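Long-range contacts in carboxypeptidase 1 (Deinococcus radiodurans str. R1, PDB 5GIV), which probably releases amino acids one after another from the C-terminus of peptides, as a zinc-dependent metallocarboxypeptidase of the M32 family with broad specificity: residues I26-G31 with T239-H244; R99-F104 with A146-E151; P133-T138 with G413-S418; R203-E208 with D322-Q327; L211-R216 with A314-D319. One frame throughout, in Å; residues are numbered along the deposited sequence.

Contact 1: I26-G31 with T239-H244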
# COMPACT_ATOMS: atom_id res chain seq x y z
N ILE A 26 -7.84 4.14 -5.94
CA ILE A 26 -6.41 4.36 -6.12
C ILE A 26 -5.95 5.58 -5.35
O ILE A 26 -4.90 5.55 -4.68
CB ILE A 26 -6.07 4.48 -7.62
CG1 ILE A 26 -6.43 3.18 -8.35
CG2 ILE A 26 -4.60 4.81 -7.79
CD1 ILE A 26 -6.23 3.27 -9.84
N GLU A 27 -6.70 6.68 -5.41
CA GLU A 27 -6.37 7.84 -4.59
C GLU A 27 -6.31 7.45 -3.12
O GLU A 27 -5.42 7.90 -2.38
CB GLU A 27 -7.38 8.96 -4.82
CG GLU A 27 -7.33 9.59 -6.20
CD GLU A 27 -8.23 10.81 -6.33
OE1 GLU A 27 -7.82 11.91 -5.89
OE2 GLU A 27 -9.35 10.67 -6.86
N ALA A 28 -7.24 6.60 -2.68
CA ALA A 28 -7.25 6.15 -1.29
C ALA A 28 -6.02 5.32 -0.97
O ALA A 28 -5.46 5.42 0.12
CB ALA A 28 -8.54 5.37 -1.02
N LEU A 29 -5.60 4.47 -1.92
CA LEU A 29 -4.39 3.68 -1.70
C LEU A 29 -3.17 4.57 -1.54
O LEU A 29 -2.32 4.31 -0.69
CB LEU A 29 -4.19 2.70 -2.86
CG LEU A 29 -2.87 1.91 -2.82
CD1 LEU A 29 -2.77 1.10 -1.54
CD2 LEU A 29 -2.75 1.01 -4.05
N LEU A 30 -3.07 5.61 -2.36
CA LEU A 30 -1.94 6.52 -2.23
C LEU A 30 -1.93 7.19 -0.86
O LEU A 30 -0.87 7.38 -0.26
CB LEU A 30 -1.99 7.57 -3.33
CG LEU A 30 -1.58 7.10 -4.72
CD1 LEU A 30 -2.08 8.12 -5.75
CD2 LEU A 30 -0.06 6.92 -4.80
N GLY A 31 -3.11 7.56 -0.36
CA GLY A 31 -3.19 8.16 0.96
C GLY A 31 -3.01 7.16 2.09
O GLY A 31 -2.35 7.45 3.10
N THR A 239 -10.56 3.90 5.67
CA THR A 239 -10.45 4.30 4.28
C THR A 239 -10.84 3.14 3.39
O THR A 239 -10.54 1.98 3.69
CB THR A 239 -9.02 4.79 3.95
OG1 THR A 239 -8.94 5.19 2.58
CG2 THR A 239 -7.98 3.71 4.23
N ARG A 240 -11.51 3.46 2.28
CA ARG A 240 -11.99 2.46 1.33
C ARG A 240 -11.04 2.47 0.13
O ARG A 240 -11.00 3.45 -0.63
CB ARG A 240 -13.41 2.79 0.89
CG ARG A 240 -13.95 1.88 -0.21
CD ARG A 240 -15.35 2.30 -0.66
NE ARG A 240 -16.47 1.71 0.07
CZ ARG A 240 -16.83 0.44 -0.01
NH1 ARG A 240 -16.15 -0.39 -0.77
NH2 ARG A 240 -17.89 0.00 0.68
N LEU A 241 -10.29 1.39 -0.06
CA LEU A 241 -9.41 1.28 -1.22
C LEU A 241 -10.07 0.56 -2.38
O LEU A 241 -9.45 0.44 -3.45
CB LEU A 241 -8.10 0.58 -0.85
CG LEU A 241 -7.08 1.41 -0.06
CD1 LEU A 241 -7.66 1.94 1.25
CD2 LEU A 241 -5.80 0.62 0.21
N GLY A 242 -11.30 0.07 -2.20
CA GLY A 242 -12.02 -0.62 -3.26
C GLY A 242 -13.34 -1.17 -2.74
O GLY A 242 -13.63 -1.14 -1.53
N GLY A 243 -14.11 -1.73 -3.67
CA GLY A 243 -15.41 -2.30 -3.31
C GLY A 243 -15.34 -3.38 -2.26
O GLY A 243 -16.34 -3.63 -1.58
N HIS A 244 -14.21 -4.06 -2.13
CA HIS A 244 -14.04 -5.14 -1.15
C HIS A 244 -12.76 -4.93 -0.34
O HIS A 244 -12.11 -5.89 0.07
CB HIS A 244 -14.03 -6.50 -1.84
CG HIS A 244 -15.30 -6.79 -2.57
ND1 HIS A 244 -16.44 -7.24 -1.93
CD2 HIS A 244 -15.63 -6.70 -3.88
CE1 HIS A 244 -17.41 -7.41 -2.81
NE2 HIS A 244 -16.94 -7.09 -4.00
O HOH W 1 -6.68 6.76 2.15

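Contact 2: R99-F104 with A146-E151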
# COMPACT_ATOMS: atom_id res chain seq x y z
N ARG A 99 -19.46 23.18 -10.52
CA ARG A 99 -19.79 24.52 -10.05
C ARG A 99 -18.53 25.29 -9.69
O ARG A 99 -18.46 26.51 -9.91
CB ARG A 99 -20.72 24.43 -8.84
CG ARG A 99 -21.25 25.78 -8.37
CD ARG A 99 -22.44 26.22 -9.22
NE ARG A 99 -23.59 25.34 -8.98
CZ ARG A 99 -24.49 25.53 -8.01
NH1 ARG A 99 -24.39 26.57 -7.19
NH2 ARG A 99 -25.49 24.68 -7.86
N ILE A 100 -17.55 24.62 -9.12
CA ILE A 100 -16.33 25.26 -8.63
C ILE A 100 -15.29 25.19 -9.74
O ILE A 100 -14.96 24.08 -10.19
CB ILE A 100 -15.82 24.61 -7.34
CG1 ILE A 100 -16.94 24.58 -6.30
CG2 ILE A 100 -14.59 25.36 -6.81
CD1 ILE A 100 -16.57 23.87 -5.02
N PRO A 101 -14.74 26.32 -10.19
CA PRO A 101 -13.74 26.29 -11.26
C PRO A 101 -12.54 25.43 -10.90
O PRO A 101 -12.08 25.44 -9.75
CB PRO A 101 -13.35 27.77 -11.42
CG PRO A 101 -14.49 28.54 -10.85
CD PRO A 101 -15.06 27.69 -9.75
N ALA A 102 -12.03 24.70 -11.90
CA ALA A 102 -10.86 23.85 -11.68
C ALA A 102 -9.67 24.65 -11.16
O ALA A 102 -8.89 24.16 -10.34
CB ALA A 102 -10.49 23.11 -12.96
N GLU A 103 -9.50 25.88 -11.65
CA GLU A 103 -8.43 26.73 -11.13
C GLU A 103 -8.53 26.86 -9.61
O GLU A 103 -7.55 26.68 -8.89
CB GLU A 103 -8.49 28.11 -11.78
CG GLU A 103 -7.27 28.45 -12.61
CD GLU A 103 -5.98 28.07 -11.91
OE1 GLU A 103 -5.46 26.95 -12.17
OE2 GLU A 103 -5.49 28.88 -11.09
N PHE A 104 -9.73 27.17 -9.13
CA PHE A 104 -9.94 27.36 -7.69
C PHE A 104 -9.72 26.06 -6.92
O PHE A 104 -9.22 26.08 -5.79
CB PHE A 104 -11.34 27.90 -7.44
CG PHE A 104 -11.61 28.20 -6.00
CD1 PHE A 104 -11.29 29.44 -5.48
CD2 PHE A 104 -12.18 27.25 -5.17
CE1 PHE A 104 -11.53 29.74 -4.16
CE2 PHE A 104 -12.42 27.54 -3.85
CZ PHE A 104 -12.09 28.78 -3.34
N ALA A 146 -17.67 28.84 -0.76
CA ALA A 146 -19.10 28.84 -0.48
C ALA A 146 -19.86 29.78 -1.40
O ALA A 146 -21.03 29.52 -1.71
CB ALA A 146 -19.35 29.22 0.98
N SER A 147 -19.21 30.85 -1.87
CA SER A 147 -19.90 31.80 -2.73
C SER A 147 -20.26 31.21 -4.09
O SER A 147 -21.14 31.76 -4.76
CB SER A 147 -19.07 33.08 -2.90
OG SER A 147 -17.93 32.84 -3.70
N TYR A 148 -19.61 30.12 -4.50
CA TYR A 148 -20.03 29.44 -5.72
C TYR A 148 -21.36 28.72 -5.57
O TYR A 148 -21.87 28.19 -6.56
CB TYR A 148 -18.97 28.43 -6.18
CG TYR A 148 -17.70 29.07 -6.65
CD1 TYR A 148 -17.66 29.80 -7.83
CD2 TYR A 148 -16.52 28.92 -5.93
CE1 TYR A 148 -16.49 30.39 -8.27
CE2 TYR A 148 -15.34 29.50 -6.37
CZ TYR A 148 -15.33 30.23 -7.53
OH TYR A 148 -14.16 30.80 -7.96
N PHE A 149 -21.92 28.69 -4.36
CA PHE A 149 -23.20 28.04 -4.09
C PHE A 149 -24.13 29.04 -3.41
O PHE A 149 -24.43 28.93 -2.21
CB PHE A 149 -23.00 26.77 -3.25
CG PHE A 149 -22.19 25.73 -3.96
CD1 PHE A 149 -20.80 25.80 -3.98
CD2 PHE A 149 -22.81 24.68 -4.63
CE1 PHE A 149 -20.05 24.85 -4.66
CE2 PHE A 149 -22.06 23.72 -5.29
CZ PHE A 149 -20.68 23.81 -5.30
N PRO A 150 -24.59 30.05 -4.15
CA PRO A 150 -25.44 31.09 -3.55
C PRO A 150 -26.77 30.58 -3.04
O PRO A 150 -27.44 31.30 -2.29
CB PRO A 150 -25.64 32.09 -4.70
CG PRO A 150 -25.45 31.27 -5.93
CD PRO A 150 -24.41 30.26 -5.60
N GLU A 151 -27.19 29.36 -3.41
CA GLU A 151 -28.42 28.83 -2.81
C GLU A 151 -28.33 28.72 -1.30
O GLU A 151 -29.36 28.55 -0.65
CB GLU A 151 -28.77 27.47 -3.42
CG GLU A 151 -27.62 26.50 -3.45
CD GLU A 151 -26.77 26.70 -4.68
OE1 GLU A 151 -26.56 25.74 -5.45
OE2 GLU A 151 -26.32 27.85 -4.88

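Contact 3: P133-T138 with G413-S418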
# COMPACT_ATOMS: atom_id res chain seq x y z
N PRO A 133 -1.29 33.70 9.11
CA PRO A 133 -1.50 33.97 7.68
C PRO A 133 -2.11 32.81 6.91
O PRO A 133 -2.96 33.04 6.04
CB PRO A 133 -0.08 34.32 7.18
CG PRO A 133 0.84 33.81 8.24
CD PRO A 133 0.10 33.94 9.53
N TYR A 134 -1.70 31.57 7.19
CA TYR A 134 -2.32 30.42 6.52
C TYR A 134 -3.81 30.35 6.82
O TYR A 134 -4.62 30.08 5.92
CB TYR A 134 -1.64 29.12 6.94
CG TYR A 134 -0.26 28.90 6.39
CD1 TYR A 134 -0.07 28.27 5.17
CD2 TYR A 134 0.87 29.31 7.09
CE1 TYR A 134 1.20 28.04 4.67
CE2 TYR A 134 2.14 29.10 6.60
CZ TYR A 134 2.30 28.46 5.39
OH TYR A 134 3.57 28.24 4.88
N LEU A 135 -4.20 30.57 8.08
CA LEU A 135 -5.61 30.52 8.42
C LEU A 135 -6.38 31.67 7.78
O LEU A 135 -7.54 31.50 7.39
CB LEU A 135 -5.78 30.54 9.94
CG LEU A 135 -5.35 29.31 10.75
CD1 LEU A 135 -5.24 29.67 12.23
CD2 LEU A 135 -6.32 28.14 10.54
N GLU A 136 -5.75 32.84 7.67
CA GLU A 136 -6.42 33.97 7.04
C GLU A 136 -6.72 33.68 5.57
O GLU A 136 -7.82 33.94 5.08
CB GLU A 136 -5.58 35.23 7.22
CG GLU A 136 -5.78 35.83 8.60
CD GLU A 136 -4.81 36.96 8.92
OE1 GLU A 136 -3.82 37.15 8.17
OE2 GLU A 136 -5.08 37.67 9.92
N LYS A 137 -5.74 33.14 4.85
CA LYS A 137 -5.98 32.76 3.46
C LYS A 137 -7.01 31.64 3.39
O LYS A 137 -7.85 31.62 2.48
CB LYS A 137 -4.68 32.35 2.78
CG LYS A 137 -4.83 32.16 1.27
CD LYS A 137 -3.52 31.85 0.57
CE LYS A 137 -3.73 31.75 -0.94
NZ LYS A 137 -2.46 31.53 -1.70
N THR A 138 -6.95 30.68 4.32
CA THR A 138 -7.94 29.61 4.33
C THR A 138 -9.34 30.15 4.58
O THR A 138 -10.29 29.72 3.93
CB THR A 138 -7.58 28.55 5.38
OG1 THR A 138 -6.40 27.85 4.96
CG2 THR A 138 -8.71 27.54 5.51
N GLY A 413 -7.91 21.91 5.49
CA GLY A 413 -9.18 22.00 4.83
C GLY A 413 -9.87 23.31 5.14
O GLY A 413 -9.29 24.21 5.77
N PRO A 414 -11.12 23.45 4.72
CA PRO A 414 -11.83 24.71 4.93
C PRO A 414 -12.14 24.93 6.39
O PRO A 414 -12.13 24.01 7.21
CB PRO A 414 -13.13 24.52 4.12
CG PRO A 414 -12.91 23.31 3.26
CD PRO A 414 -11.95 22.45 4.04
N ILE A 415 -12.41 26.19 6.71
CA ILE A 415 -12.90 26.60 8.02
C ILE A 415 -14.41 26.71 7.93
O ILE A 415 -14.94 27.49 7.12
CB ILE A 415 -12.28 27.93 8.47
CG1 ILE A 415 -10.78 27.78 8.68
CG2 ILE A 415 -12.96 28.42 9.73
CD1 ILE A 415 -10.07 29.11 8.86
N GLY A 416 -15.12 25.92 8.74
CA GLY A 416 -16.57 25.97 8.76
C GLY A 416 -17.21 24.63 8.54
O GLY A 416 -16.96 23.98 7.53
N GLY A 417 -18.09 24.23 9.46
CA GLY A 417 -18.76 22.95 9.33
C GLY A 417 -17.88 21.73 9.49
O GLY A 417 -18.24 20.66 9.03
N SER A 418 -16.73 21.87 10.16
CA SER A 418 -15.74 20.80 10.25
C SER A 418 -16.05 19.78 11.32
O SER A 418 -15.51 18.67 11.26
CB SER A 418 -14.36 21.38 10.55
OG SER A 418 -14.07 22.47 9.70

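Contact 4: R203-E208 with D322-Q327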
# COMPACT_ATOMS: atom_id res chain seq x y z
N ARG A 203 -0.68 -0.79 34.25
CA ARG A 203 0.29 -1.80 34.67
C ARG A 203 1.15 -2.32 33.52
O ARG A 203 2.06 -3.12 33.78
CB ARG A 203 -0.44 -2.97 35.35
CG ARG A 203 -1.05 -2.61 36.68
CD ARG A 203 -1.92 -3.71 37.28
NE ARG A 203 -2.11 -3.48 38.71
CZ ARG A 203 -2.86 -4.23 39.52
NH1 ARG A 203 -3.52 -5.27 39.04
NH2 ARG A 203 -2.94 -3.94 40.81
N GLY A 204 0.89 -1.89 32.29
CA GLY A 204 1.67 -2.33 31.15
C GLY A 204 1.00 -3.43 30.36
O GLY A 204 0.91 -4.57 30.84
N PHE A 205 0.53 -3.11 29.16
CA PHE A 205 -0.18 -4.05 28.30
C PHE A 205 0.57 -4.16 26.97
O PHE A 205 0.62 -3.19 26.20
CB PHE A 205 -1.62 -3.59 28.08
CG PHE A 205 -2.48 -3.69 29.33
CD1 PHE A 205 -2.19 -2.93 30.46
CD2 PHE A 205 -3.60 -4.50 29.35
CE1 PHE A 205 -2.98 -3.01 31.59
CE2 PHE A 205 -4.40 -4.58 30.48
CZ PHE A 205 -4.09 -3.83 31.60
N ALA A 206 1.15 -5.33 26.70
CA ALA A 206 1.99 -5.49 25.52
C ALA A 206 1.22 -5.15 24.25
O ALA A 206 0.09 -5.61 24.04
CB ALA A 206 2.53 -6.91 25.45
N GLN A 207 1.87 -4.40 23.36
CA GLN A 207 1.22 -3.90 22.15
C GLN A 207 0.65 -5.04 21.31
O GLN A 207 -0.47 -4.93 20.79
CB GLN A 207 2.21 -3.08 21.33
CG GLN A 207 1.87 -2.99 19.86
CD GLN A 207 2.75 -2.01 19.10
OE1 GLN A 207 2.98 -0.88 19.54
NE2 GLN A 207 3.27 -2.45 17.96
N GLU A 208 1.40 -6.13 21.15
CA GLU A 208 0.95 -7.21 20.28
C GLU A 208 -0.33 -7.87 20.81
O GLU A 208 -1.22 -8.21 20.03
CB GLU A 208 2.07 -8.25 20.12
CG GLU A 208 1.76 -9.32 19.09
CD GLU A 208 2.88 -10.33 18.91
OE1 GLU A 208 3.91 -10.22 19.62
OE2 GLU A 208 2.73 -11.24 18.06
N ASP A 322 -7.48 -13.34 30.63
CA ASP A 322 -6.54 -14.39 30.22
C ASP A 322 -5.37 -13.80 29.45
O ASP A 322 -4.24 -14.29 29.55
CB ASP A 322 -7.27 -15.45 29.38
CG ASP A 322 -8.27 -16.25 30.19
OD1 ASP A 322 -8.19 -16.26 31.44
OD2 ASP A 322 -9.16 -16.87 29.58
N THR A 323 -5.64 -12.78 28.63
CA THR A 323 -4.58 -12.17 27.83
C THR A 323 -3.66 -11.33 28.70
O THR A 323 -2.45 -11.23 28.42
CB THR A 323 -5.20 -11.34 26.71
OG1 THR A 323 -6.19 -12.13 26.02
CG2 THR A 323 -4.14 -10.89 25.70
N PHE A 324 -4.20 -10.69 29.74
CA PHE A 324 -3.43 -9.83 30.64
C PHE A 324 -3.69 -10.25 32.08
O PHE A 324 -4.28 -9.49 32.86
CB PHE A 324 -3.80 -8.37 30.42
CG PHE A 324 -3.69 -7.91 28.99
CD1 PHE A 324 -2.46 -7.62 28.42
CD2 PHE A 324 -4.83 -7.76 28.21
CE1 PHE A 324 -2.37 -7.19 27.10
CE2 PHE A 324 -4.75 -7.33 26.90
CZ PHE A 324 -3.52 -7.04 26.34
N PRO A 325 -3.23 -11.45 32.48
CA PRO A 325 -3.59 -11.99 33.81
C PRO A 325 -3.02 -11.21 34.98
O PRO A 325 -3.75 -10.90 35.93
CB PRO A 325 -3.05 -13.42 33.77
CG PRO A 325 -1.95 -13.39 32.76
CD PRO A 325 -2.41 -12.40 31.70
N GLU A 326 -1.72 -10.93 34.97
CA GLU A 326 -1.17 -10.18 36.09
C GLU A 326 -1.75 -8.77 36.15
O GLU A 326 -1.99 -8.23 37.24
CB GLU A 326 0.36 -10.14 36.03
CG GLU A 326 0.98 -9.38 37.20
CD GLU A 326 2.50 -9.36 37.16
OE1 GLU A 326 3.09 -8.26 37.22
OE2 GLU A 326 3.12 -10.45 37.07
N GLN A 327 -2.00 -8.15 34.99
CA GLN A 327 -2.52 -6.79 34.98
C GLN A 327 -3.92 -6.72 35.58
O GLN A 327 -4.26 -5.74 36.25
CB GLN A 327 -2.52 -6.21 33.56
CG GLN A 327 -1.12 -6.06 32.91
CD GLN A 327 -0.69 -7.27 32.09
OE1 GLN A 327 -1.07 -8.41 32.36
NE2 GLN A 327 0.11 -7.02 31.07
O HOH W 2 1.15 -7.82 28.34

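Contact 5: L211-R216 with A314-D319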
# COMPACT_ATOMS: atom_id res chain seq x y z
N LEU A 211 -3.46 -5.59 20.04
CA LEU A 211 -3.96 -5.70 18.67
C LEU A 211 -4.69 -7.03 18.48
O LEU A 211 -5.77 -7.06 17.87
CB LEU A 211 -2.81 -5.58 17.67
CG LEU A 211 -2.19 -4.19 17.61
CD1 LEU A 211 -0.90 -4.18 16.78
CD2 LEU A 211 -3.22 -3.23 17.05
N ALA A 212 -4.14 -8.12 19.01
CA ALA A 212 -4.78 -9.42 18.85
C ALA A 212 -6.17 -9.42 19.48
O ALA A 212 -7.14 -9.89 18.88
CB ALA A 212 -3.91 -10.53 19.44
N PHE A 213 -6.27 -8.89 20.69
CA PHE A 213 -7.58 -8.82 21.34
C PHE A 213 -8.55 -7.96 20.53
O PHE A 213 -9.70 -8.35 20.32
CB PHE A 213 -7.42 -8.30 22.76
CG PHE A 213 -8.74 -8.07 23.45
CD1 PHE A 213 -9.37 -9.10 24.13
CD2 PHE A 213 -9.34 -6.82 23.42
CE1 PHE A 213 -10.58 -8.89 24.76
CE2 PHE A 213 -10.54 -6.61 24.06
CZ PHE A 213 -11.17 -7.65 24.73
N GLY A 214 -8.09 -6.79 20.08
CA GLY A 214 -8.98 -5.91 19.34
C GLY A 214 -9.51 -6.54 18.06
O GLY A 214 -10.66 -6.31 17.67
N GLU A 215 -8.68 -7.32 17.38
CA GLU A 215 -9.12 -7.95 16.14
C GLU A 215 -10.09 -9.10 16.39
O GLU A 215 -10.93 -9.39 15.53
CB GLU A 215 -7.91 -8.43 15.33
CG GLU A 215 -7.12 -7.30 14.73
CD GLU A 215 -6.13 -7.78 13.72
OE1 GLU A 215 -5.61 -6.93 12.96
OE2 GLU A 215 -5.90 -9.01 13.65
N ARG A 216 -9.99 -9.76 17.54
CA ARG A 216 -10.99 -10.77 17.87
C ARG A 216 -12.35 -10.13 18.13
O ARG A 216 -13.39 -10.68 17.73
CB ARG A 216 -10.53 -11.58 19.08
CG ARG A 216 -9.26 -12.40 18.83
CD ARG A 216 -9.05 -13.44 19.91
NE ARG A 216 -8.79 -12.86 21.22
CZ ARG A 216 -7.57 -12.60 21.69
NH1 ARG A 216 -6.50 -12.86 20.95
NH2 ARG A 216 -7.41 -12.08 22.90
N ALA A 314 -19.07 -8.43 30.18
CA ALA A 314 -19.47 -9.77 30.62
C ALA A 314 -19.00 -10.83 29.63
O ALA A 314 -18.67 -11.95 30.03
CB ALA A 314 -20.98 -9.84 30.80
N ALA A 315 -18.93 -10.48 28.34
CA ALA A 315 -18.55 -11.42 27.30
C ALA A 315 -17.04 -11.52 27.11
O ALA A 315 -16.52 -12.61 26.87
CB ALA A 315 -19.20 -11.03 25.97
N TYR A 316 -16.31 -10.41 27.26
CA TYR A 316 -14.91 -10.37 26.88
C TYR A 316 -13.94 -10.25 28.05
O TYR A 316 -12.73 -10.41 27.83
CB TYR A 316 -14.64 -9.23 25.89
CG TYR A 316 -15.19 -9.53 24.52
CD1 TYR A 316 -14.56 -10.45 23.70
CD2 TYR A 316 -16.34 -8.90 24.05
CE1 TYR A 316 -15.06 -10.74 22.45
CE2 TYR A 316 -16.84 -9.19 22.80
CZ TYR A 316 -16.20 -10.11 22.01
OH TYR A 316 -16.68 -10.43 20.76
N PHE A 317 -14.40 -10.02 29.27
CA PHE A 317 -13.44 -9.90 30.36
C PHE A 317 -12.61 -11.17 30.49
O PHE A 317 -11.42 -11.10 30.80
CB PHE A 317 -14.14 -9.59 31.67
CG PHE A 317 -13.19 -9.32 32.80
CD1 PHE A 317 -12.50 -8.13 32.85
CD2 PHE A 317 -12.98 -10.26 33.79
CE1 PHE A 317 -11.63 -7.85 33.88
CE2 PHE A 317 -12.10 -10.00 34.83
CZ PHE A 317 -11.42 -8.79 34.87
N GLY A 318 -13.22 -12.34 30.22
CA GLY A 318 -12.48 -13.58 30.29
C GLY A 318 -11.29 -13.60 29.34
O GLY A 318 -10.16 -13.86 29.75
N ASP A 319 -11.54 -13.32 28.06
CA ASP A 319 -10.43 -13.22 27.11
C ASP A 319 -9.47 -12.12 27.52
O ASP A 319 -8.24 -12.29 27.46
CB ASP A 319 -10.98 -12.98 25.70
CG ASP A 319 -9.88 -12.76 24.67
OD1 ASP A 319 -8.70 -12.95 25.00
OD2 ASP A 319 -10.18 -12.45 23.50

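Contact 1: I26-G31 with T239-H244
Ala-28 carries the helix 26-31 onto the strand 239-242: its CB is directed at the strand and stops 3.1 Å from the carbonyl O of Arg-240, a tight fit for a methyl group. The same CB lies 3.6 Å from OG1 of Thr-239. No direct hydrogen bond joins the segments, but a water does so, donating to Ala-28 O at 2.7 Å and standing 2.8 Å from Thr-239 OG1. That hydroxyl reaches the water because chi1 of -180° turns it opposite the backbone N. At the next position, CD1 of Leu-29 touches CD2 of Leu-241 at 3.5 Å, the two side chains crossing at about a right angle. The small alanine is consistent with the close fit of helix and strand, whose axes approach to 6.8 Å at a signed angle of -125°. The CB of Arg-240 is directed away from the helix, and its NE forms a salt bridge with Glu-274, while Leu-241 and Gly-242 form a classic beta bulge. Helix 8-36 thus packs on the outer strand 238-242 of a three-stranded sheet, whose Thr-239 pairs with Arg-247 of the adjoining antiparallel strand 245-250. Helix 43-62 covers Ile-26 and Leu-30 through Leu-53, and the second subunit joins in, its Leu-30 packing on Leu-29 and its Gln-49 NE2 bonding to Leu-241 O.

Contact 2: R99-F104 with A146-E151
Arg-99 and Tyr-148 dominate a junction of helix ends, where the short link between helices 81-99 and 102-122, with Pro-101 at the N-cap position of the latter, packs against the chain leaving helix 128-147. The Tyr-148 ring is used on two sides. Pro-101 lies over one face, its CD 3.6 Å from the Tyr-148 ring centroid in a CH-pi contact. The ring's edge is turned at the face of Phe-104, an edge-to-face pair with planes at 69° and centroids 5.4 Å apart, in which Tyr-148 CE2 stands over the centre of the Phe-104 ring. Phe-149 is likewise approached from two directions. Ile-100 meets it at the rim, CG1 being 3.5 Å from Phe-149 CE1, whereas the Arg-99 chain runs over a face, with CG 3.9 Å from the Phe-149 ring centroid. The arginine leaves its backbone with CG opposite the N (chi1 -174°) and then bends at its next two torsions; this lays the guanidinium over Phe-149 CD2 and turns its edge to Glu-151. Guanidinium and carboxylate are nearly coplanar, 24° apart. Arg-99 NH1 is also bonded to Tyr-148 O, 3.1 Å away on a lone pair of that carbonyl, so charge and backbone together fix the rotation of the group; NE turns to Glu-95. The salt bridge is end-on, with both nitrogens converging on one oxygen: Arg-99 NH1 reaches the syn lone pair of Glu-151 OE1 at 2.9 Å, while Arg-99 NH2 meets OE1 nearly along the C-O axis at 2.8 Å.

Contact 3: P133-T138 with G413-S418
Leu-135 and Thr-138 of helix 128-147 meet Gly-413 and Ile-415 of the loop before helix 420-439 in a small, buried helix-to-loop packing contact, away from the metal site. The two segments bury 164 Å² between them, both sides summed, and no hydrogen bond crosses from one to the other. Thr-138 is the main contributor on the helix. Its chi1 of -69° sets OG1 beside the backbone N and so leaves the CG2 methyl anti to it, facing the loop, where Thr-138 CG2 comes within 3.4 Å of Gly-413 O. The same methyl lies 3.8 Å from CG1 of Ile-415, whose side chain crosses that of the threonine at about a right angle. From the loop, Ile-415 aims its CB at the helix, and CG1 and CD1 continue end-on toward it. Ile-415 CD1 ends 3.8 Å from the carbonyl O of Leu-135 and touches the side chain of the same leucine at CD2, 4.2 Å away. The tip of the isoleucine thus meets the helix between residues three apart, Leu-135 and Thr-138. Polar anchoring comes from neighbours: Thr-138 OG1 is hydrogen-bonded to His-111 NE2 of helix 102-122, and Ser-142 OG, a turn further along helix 128-147, bonds both to Thr-138 O and to Ile-415 N. The division of labour in the threonine is therefore clear: its hydroxyl ties helix 128-147 to a neighbouring helix, while its methyl faces the loop. The hydrogen bond from loop to helix beside the contact is that of Ile-415 N with Ser-142 OG; between the two segments themselves the contact is van der Waals in kind.

Contact 4: R203-E208 with D322-Q327
Phe-324, the first residue to leave helical geometry after helix 310-323, meets Phe-205 ring against ring. CD2 of Phe-205 hangs over the centre of the Phe-324 ring, 3.3 Å above its plane, yet the pair is oblique, with planes 49° apart. The opposite face of Phe-324 is covered by Thr-323 CG2. Two helix ends are being joined here, since Ala-206 is the N-cap residue of helix 207-221. Further along, Gln-327 packs on Phe-205, with CB 3.5 Å from Phe-205 CZ and CG over a face of that ring, 4.0 Å from its centroid. Substituting an alanine for Phe-205 would probably open a gap between Phe-324 and Gln-327 and take the ring from under the Gln-327 chain. A bend at chi2 (92°) turns the glutamine amide to the backbone of the other segment. Gln-327 NE2 donates to Gly-204 O at 2.6 Å in an almost straight bond that lies in both the amide and the carbonyl plane. A water links Gln-327 NE2, weakly, to Ala-206 N. At the backbone, Gln-327 O accepts from Arg-203 NH1 at 2.9 Å, with the donor well above the carbonyl plane; the same NH1 also bonds to Ala-329 O.

Contact 5: L211-R216 with A314-D319
Arg-216 directs its CB at the facing helix, and its chain reaches the carboxylate of Asp-319 there through NE and NH2. Arg-216 CD lies 3.9 Å from Asp-319 OD2. A turn at chi3 (-65°) brings the guanidinium back over its own helix, where Ala-212 O and Phe-213 CA lie against one face. Arg-216 NE donates to Asp-319 OD2 at 2.7 Å, on the syn side of the oxygen. At the tip, Arg-216 NH2 completes the salt bridge, 2.6 Å from Asp-319 OD1, though the poor angle makes this hydrogen bond weak; the two flat groups are twisted 38° apart. With a leucine in place of Arg-216, Asp-319 is likely to be left without its positive partner across the helix pair. Beside the bridge, Phe-213 CD1 stands 3.5 Å from Asp-319 OD2. The far edge of that ring meets Tyr-316, with Phe-213 CZ 4.0 Å from Tyr-316 CB. Helices 207-221 and 310-323 run roughly antiparallel here, their local axes 11.6 Å apart, a distance bridged by the Arg-216 and Phe-213 side chains meeting Asp-319 and Tyr-316. Around them, Trp-320 stacks edge-to-face with Phe-213, Asp-220 is hydrogen-bonded to Tyr-316 OH, Phe-317 faces helix 333-339, and Leu-211 packs on strand 230-232.

How the contacts relate
Contacts 4 and 5 are adjacent: both join helices 207-221 and 310-323, their centres are 12 Å apart, and Thr-323 OG1 packs 3.3 Å from Arg-216 NH2. Contacts 2 and 3 share helix 128-147, with centres 16 Å apart, yet do not touch. These pairs lie far from each other, contact 2 being about 53 Å from contact 4 between centres. Contact 1 is nearest the catalytic centre: the Thr-239 side chain is about 12 Å from the zinc ion, held by His-266, His-270 and Glu-296, and about 8 Å from that of Glu-267, the predicted proton donor/acceptor. Contacts 2 to 5 lie away from that site.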